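Local coordinates for transcription factor inhibitor I-kappa-B-beta (Mus musculus, PDB 1OY3), which inhibits NF-kappa-B by binding it and trapping it in the cytoplasm, although the unphosphorylated form remade after cell stimulation binds it and allows its transport to the nucleus, at residues 242-246 with 247-251; 206-209 with 210-214. One frame throughout, in Å; residues are numbered along the deposited sequence.

Contact 1 (242-246 with 247-251); sequences RLLRA and HGAPE
Arg245 sets CG anti to its carbonyl carbon (chi1 -61°) and then bends at chi2 and chi3, while Glu251 sets CG anti to its backbone N (chi1 -153°) and folds at chi2; together these turns bring Glu251 OE1 over one face of the guanidinium. The two planes stand 70° apart. Arg245 NH2 and Glu251 OE1 form a salt bridge at 3.3 Å; the oxygen sits above the plane rather than in line with an N-H, which leaves an attraction of charges. Leu229 and Leu233 touch Arg245 from helix 228-233. At the helix end two backbone bonds turn the chain: Gly248 N donates to Arg245 O (2.9 Å), and Ala249 N to Leu244 O (3.0 Å). Leu243 O receives His247 N at 2.9 Å and, weakly, His247 ND1 at 3.5 Å; it lies at the edge of the imidazole, in the ring plane. Leu244 and Ala249, joined by the 6→1 bond, also meet through their CB atoms at 3.8 Å, the hydrophobic contact that usually goes with a Schellman motif. With Gly248 at positive phi as the C-prime residue, that motif here ends the second helix of ankyrin repeat 6.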
ATOM      1  N   ARG C 242      24.130   2.642 -14.382  1.00 41.69           N
ATOM      2  CA  ARG C 242      24.888   3.732 -14.990  1.00 42.83           C
ATOM      3  C   ARG C 242      24.561   5.050 -14.296  1.00 41.86           C
ATOM      4  O   ARG C 242      25.461   5.761 -13.844  1.00 42.53           O
ATOM      5  CB  ARG C 242      24.554   3.840 -16.479  1.00 46.52           C
ATOM      6  CG  ARG C 242      24.812   2.566 -17.280  1.00 53.26           C
ATOM      7  CD  ARG C 242      24.323   2.709 -18.722  1.00 54.57           C
ATOM      8  NE  ARG C 242      24.465   1.473 -19.487  1.00 55.74           N
ATOM      9  CZ  ARG C 242      23.928   1.269 -20.687  1.00 57.84           C
ATOM     10  NH1 ARG C 242      23.210   2.219 -21.270  1.00 56.75           N
ATOM     11  NH2 ARG C 242      24.104   0.109 -21.306  1.00 60.88           N
ATOM     12  N   LEU C 243      23.269   5.364 -14.209  1.00 41.91           N
ATOM     13  CA  LEU C 243      22.802   6.594 -13.564  1.00 39.04           C
ATOM     14  C   LEU C 243      23.384   6.748 -12.173  1.00 40.54           C
ATOM     15  O   LEU C 243      24.070   7.730 -11.881  1.00 39.30           O
ATOM     16  CB  LEU C 243      21.273   6.601 -13.469  1.00 41.11           C
ATOM     17  CG  LEU C 243      20.471   7.046 -14.694  1.00 38.39           C
ATOM     18  CD1 LEU C 243      20.942   6.305 -15.929  1.00 43.02           C
ATOM     19  CD2 LEU C 243      18.985   6.798 -14.441  1.00 37.66           C
ATOM     20  N   LEU C 244      23.095   5.774 -11.312  1.00 39.94           N
ATOM     21  CA  LEU C 244      23.588   5.791  -9.938  1.00 38.72           C
ATOM     22  C   LEU C 244      25.092   6.022  -9.930  1.00 40.01           C
ATOM     23  O   LEU C 244      25.600   6.824  -9.142  1.00 37.90           O
ATOM     24  CB  LEU C 244      23.241   4.470  -9.236  1.00 33.44           C
ATOM     25  CG  LEU C 244      21.761   4.338  -8.862  1.00 29.62           C
ATOM     26  CD1 LEU C 244      21.369   2.875  -8.705  1.00 26.79           C
ATOM     27  CD2 LEU C 244      21.507   5.117  -7.577  1.00 27.69           C
ATOM     28  N   ARG C 245      25.797   5.327 -10.819  1.00 42.12           N
ATOM     29  CA  ARG C 245      27.242   5.475 -10.927  1.00 43.96           C
ATOM     30  C   ARG C 245      27.537   6.944 -11.219  1.00 43.07           C
ATOM     31  O   ARG C 245      28.215   7.623 -10.447  1.00 43.70           O
ATOM     32  CB  ARG C 245      27.786   4.630 -12.082  1.00 47.49           C
ATOM     33  CG  ARG C 245      27.571   3.126 -11.981  1.00 48.63           C
ATOM     34  CD  ARG C 245      28.510   2.471 -10.987  1.00 54.84           C
ATOM     35  NE  ARG C 245      28.965   1.164 -11.461  1.00 58.12           N
ATOM     36  CZ  ARG C 245      28.161   0.165 -11.810  1.00 59.20           C
ATOM     37  NH1 ARG C 245      26.845   0.313 -11.738  1.00 63.75           N
ATOM     38  NH2 ARG C 245      28.669  -0.982 -12.235  1.00 59.31           N
ATOM     39  N   ALA C 246      27.000   7.423 -12.338  1.00 40.69           N
ATOM     40  CA  ALA C 246      27.191   8.801 -12.780  1.00 38.72           C
ATOM     41  C   ALA C 246      26.871   9.847 -11.718  1.00 39.27           C
ATOM     42  O   ALA C 246      27.388  10.961 -11.770  1.00 39.97           O
ATOM     43  CB  ALA C 246      26.363   9.061 -14.033  1.00 36.61           C
ATOM     44  N   HIS C 247      26.022   9.499 -10.756  1.00 41.37           N
ATOM     45  CA  HIS C 247      25.671  10.445  -9.704  1.00 41.35           C
ATOM     46  C   HIS C 247      26.385  10.230  -8.377  1.00 43.54           C
ATOM     47  O   HIS C 247      25.891  10.638  -7.325  1.00 45.27           O
ATOM     48  CB  HIS C 247      24.159  10.474  -9.480  1.00 40.05           C
ATOM     49  CG  HIS C 247      23.437  11.399 -10.411  1.00 39.36           C
ATOM     50  ND1 HIS C 247      23.068  11.033 -11.689  1.00 39.36           N
ATOM     51  CD2 HIS C 247      23.076  12.698 -10.273  1.00 35.38           C
ATOM     52  CE1 HIS C 247      22.511  12.067 -12.297  1.00 37.97           C
ATOM     53  NE2 HIS C 247      22.505  13.089 -11.460  1.00 36.58           N
ATOM     54  N   GLY C 248      27.548   9.592  -8.429  1.00 45.84           N
ATOM     55  CA  GLY C 248      28.328   9.377  -7.220  1.00 47.96           C
ATOM     56  C   GLY C 248      27.863   8.332  -6.224  1.00 47.83           C
ATOM     57  O   GLY C 248      28.096   8.470  -5.024  1.00 50.70           O
ATOM     58  N   ALA C 249      27.205   7.289  -6.705  1.00 45.41           N
ATOM     59  CA  ALA C 249      26.752   6.231  -5.819  1.00 45.98           C
ATOM     60  C   ALA C 249      27.927   5.276  -5.586  1.00 47.82           C
ATOM     61  O   ALA C 249      28.445   4.679  -6.534  1.00 45.89           O
ATOM     62  CB  ALA C 249      25.586   5.487  -6.452  1.00 41.27           C
ATOM     63  N   PRO C 250      28.381   5.139  -4.325  1.00 49.34           N
ATOM     64  CA  PRO C 250      29.501   4.237  -4.030  1.00 50.23           C
ATOM     65  C   PRO C 250      29.188   2.820  -4.512  1.00 50.97           C
ATOM     66  O   PRO C 250      28.021   2.434  -4.600  1.00 48.23           O
ATOM     67  CB  PRO C 250      29.618   4.323  -2.513  1.00 49.76           C
ATOM     68  CG  PRO C 250      29.204   5.732  -2.232  1.00 52.77           C
ATOM     69  CD  PRO C 250      27.981   5.881  -3.117  1.00 51.67           C
ATOM     70  N   GLU C 251      30.228   2.056  -4.830  1.00 54.18           N
ATOM     71  CA  GLU C 251      30.045   0.693  -5.317  1.00 56.09           C
ATOM     72  C   GLU C 251      29.655  -0.247  -4.162  1.00 58.23           C
ATOM     73  O   GLU C 251      30.150  -0.110  -3.040  1.00 56.23           O
ATOM     74  CB  GLU C 251      31.329   0.205  -6.000  1.00 55.42           C
ATOM     75  CG  GLU C 251      31.105  -0.858  -7.075  1.00 54.26           C
ATOM     76  CD  GLU C 251      30.574  -0.281  -8.384  1.00 53.96           C
ATOM     77  OE1 GLU C 251      30.133  -1.074  -9.247  1.00 50.27           O
ATOM     78  OE2 GLU C 251      30.610   0.960  -8.559  1.00 52.04           O
TER

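Contact 2 (206-209 with 210-214); sequences SVLE and LLLKA
The flat groups that meet side chains here are the peptide carbonyls of Ser206, Val207 and Leu208, and the leucine branches of the following turn lie against their oxygens: Leu212 CG comes to 3.2 Å from Leu208 O, Leu211 CG lies against Val207 O, and Leu210 CG against Ser206 O. Each of these leucines has CG anti to its carbonyl carbon and beside its N (chi1 -76° in Leu212), which lays the branch against the carbonyl oxygen one turn earlier. The same oxygens accept regular i to i+4 helical bonds, Leu210 N to Ser206 O (3.0 Å), Leu211 N to Val207 O and Leu212 N to Leu208 O; Lys213 N continues the series to Glu209 O at 2.8 Å. This is the second of the two antiparallel helices of ankyrin repeat 5, and its apolar residues are divided between its neighbours. Leu208 and Leu212 run alongside each other in the same direction, with Leu208 CG 3.9 Å from Leu212 CD1; both touch Leu196 of helix 195-201 and Leu243 of helix 238-246. Val207 and Leu211 are paired more loosely, Val207 CG1 standing 4.2 Å from Leu211 CD1, and Leu211 reaches Pro195. Leu210 turns to another neighbour, touching Ala171 and Arg175 of helix 171-180. On the more exposed flank the aliphatic parts of Glu209 and Lys213 meet, CG to CG at 3.7 Å. Their charged ends do not touch: Glu209 OE2 and Lys213 NZ remain 5.0 Å apart, where their opposite charges may still attract weakly.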
ATOM      1  N   SER C 206      14.109   7.094 -15.644  1.00 26.98           N
ATOM      2  CA  SER C 206      13.838   8.530 -15.674  1.00 30.30           C
ATOM      3  C   SER C 206      13.427   9.039 -14.290  1.00 26.00           C
ATOM      4  O   SER C 206      13.754  10.162 -13.904  1.00 29.88           O
ATOM      5  CB  SER C 206      12.741   8.844 -16.692  1.00 27.68           C
ATOM      6  OG  SER C 206      11.461   8.541 -16.167  1.00 43.22           O
ATOM      7  N   VAL C 207      12.710   8.203 -13.546  1.00 29.25           N
ATOM      8  CA  VAL C 207      12.279   8.551 -12.200  1.00 23.98           C
ATOM      9  C   VAL C 207      13.514   8.497 -11.307  1.00 21.26           C
ATOM     10  O   VAL C 207      13.714   9.356 -10.444  1.00 19.86           O
ATOM     11  CB  VAL C 207      11.193   7.558 -11.690  1.00 22.60           C
ATOM     12  CG1 VAL C 207      10.952   7.746 -10.190  1.00 19.85           C
ATOM     13  CG2 VAL C 207       9.902   7.785 -12.456  1.00 22.44           C
ATOM     14  N   LEU C 208      14.345   7.484 -11.522  1.00 20.35           N
ATOM     15  CA  LEU C 208      15.572   7.332 -10.743  1.00 26.41           C
ATOM     16  C   LEU C 208      16.414   8.594 -10.913  1.00 24.83           C
ATOM     17  O   LEU C 208      16.968   9.133  -9.943  1.00 22.28           O
ATOM     18  CB  LEU C 208      16.359   6.114 -11.232  1.00 24.06           C
ATOM     19  CG  LEU C 208      17.733   5.857 -10.611  1.00 27.25           C
ATOM     20  CD1 LEU C 208      17.589   5.645  -9.105  1.00 23.80           C
ATOM     21  CD2 LEU C 208      18.366   4.634 -11.272  1.00 22.55           C
ATOM     22  N   GLU C 209      16.490   9.075 -12.149  1.00 25.94           N
ATOM     23  CA  GLU C 209      17.265  10.278 -12.442  1.00 29.39           C
ATOM     24  C   GLU C 209      16.671  11.514 -11.793  1.00 26.76           C
ATOM     25  O   GLU C 209      17.402  12.310 -11.196  1.00 28.64           O
ATOM     26  CB  GLU C 209      17.383  10.500 -13.948  1.00 34.02           C
ATOM     27  CG  GLU C 209      18.105  11.797 -14.302  1.00 42.69           C
ATOM     28  CD  GLU C 209      18.631  11.803 -15.719  1.00 47.26           C
ATOM     29  OE1 GLU C 209      17.821  11.665 -16.662  1.00 46.08           O
ATOM     30  OE2 GLU C 209      19.865  11.942 -15.888  1.00 54.44           O
ATOM     31  N   LEU C 210      15.355  11.689 -11.914  1.00 24.77           N
ATOM     32  CA  LEU C 210      14.704  12.846 -11.295  1.00 22.37           C
ATOM     33  C   LEU C 210      15.099  12.879  -9.828  1.00 21.85           C
ATOM     34  O   LEU C 210      15.562  13.900  -9.319  1.00 24.85           O
ATOM     35  CB  LEU C 210      13.176  12.755 -11.410  1.00 21.07           C
ATOM     36  CG  LEU C 210      12.556  13.099 -12.768  1.00 28.67           C
ATOM     37  CD1 LEU C 210      11.035  12.910 -12.715  1.00 26.00           C
ATOM     38  CD2 LEU C 210      12.910  14.540 -13.142  1.00 23.34           C
ATOM     39  N   LEU C 211      14.923  11.749  -9.153  1.00 21.99           N
ATOM     40  CA  LEU C 211      15.276  11.656  -7.745  1.00 20.33           C
ATOM     41  C   LEU C 211      16.743  12.029  -7.544  1.00 22.45           C
ATOM     42  O   LEU C 211      17.077  12.849  -6.681  1.00 21.66           O
ATOM     43  CB  LEU C 211      15.032  10.230  -7.237  1.00 21.02           C
ATOM     44  CG  LEU C 211      13.556   9.833  -7.148  1.00 16.64           C
ATOM     45  CD1 LEU C 211      13.415   8.347  -6.876  1.00 17.84           C
ATOM     46  CD2 LEU C 211      12.900  10.659  -6.048  1.00 15.48           C
ATOM     47  N   LEU C 212      17.615  11.431  -8.349  1.00 20.00           N
ATOM     48  CA  LEU C 212      19.050  11.698  -8.228  1.00 23.64           C
ATOM     49  C   LEU C 212      19.411  13.173  -8.392  1.00 21.83           C
ATOM     50  O   LEU C 212      20.065  13.758  -7.525  1.00 22.48           O
ATOM     51  CB  LEU C 212      19.833  10.833  -9.228  1.00 18.72           C
ATOM     52  CG  LEU C 212      19.951   9.371  -8.772  1.00 18.43           C
ATOM     53  CD1 LEU C 212      20.549   8.514  -9.885  1.00 16.15           C
ATOM     54  CD2 LEU C 212      20.804   9.294  -7.488  1.00  7.63           C
ATOM     55  N   LYS C 213      18.975  13.786  -9.487  1.00 26.62           N
ATOM     56  CA  LYS C 213      19.280  15.190  -9.714  1.00 26.45           C
ATOM     57  C   LYS C 213      18.766  16.054  -8.562  1.00 25.72           C
ATOM     58  O   LYS C 213      19.387  17.064  -8.221  1.00 24.17           O
ATOM     59  CB  LYS C 213      18.688  15.661 -11.049  1.00 31.27           C
ATOM     60  CG  LYS C 213      18.970  14.703 -12.201  1.00 35.12           C
ATOM     61  CD  LYS C 213      19.425  15.399 -13.474  1.00 34.36           C
ATOM     62  CE  LYS C 213      18.344  16.262 -14.101  1.00 38.84           C
ATOM     63  NZ  LYS C 213      18.807  16.788 -15.420  1.00 33.50           N
ATOM     64  N   ALA C 214      17.650  15.660  -7.947  1.00 21.37           N
ATOM     65  CA  ALA C 214      17.108  16.439  -6.827  1.00 16.34           C
ATOM     66  C   ALA C 214      17.855  16.190  -5.520  1.00 20.53           C
ATOM     67  O   ALA C 214      17.488  16.731  -4.468  1.00 20.91           O
ATOM     68  CB  ALA C 214      15.627  16.159  -6.642  1.00 18.33           C
TER

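Contact 2 comes first along the chain, on helix 205-213 of ankyrin repeat 5; contact 1 follows at the end of helix 238-246 and in the loop after it, in repeat 6. Their centres are about 12 Å apart and they touch directly: His247 CG packs on Leu212 CB at 3.8 Å, and Leu243 CD2 on Leu208 CD2 at 3.9 Å. Corresponding second helices of successive repeats thus stack side by side, as in ankyrin arrays generally. The residues that shape each helix locally also join the repeats, and His247 lays its ring against the last turn of helix 205-213. Neither contact meets the partner chains of the complex; both belong to the packing between repeats 5 and 6.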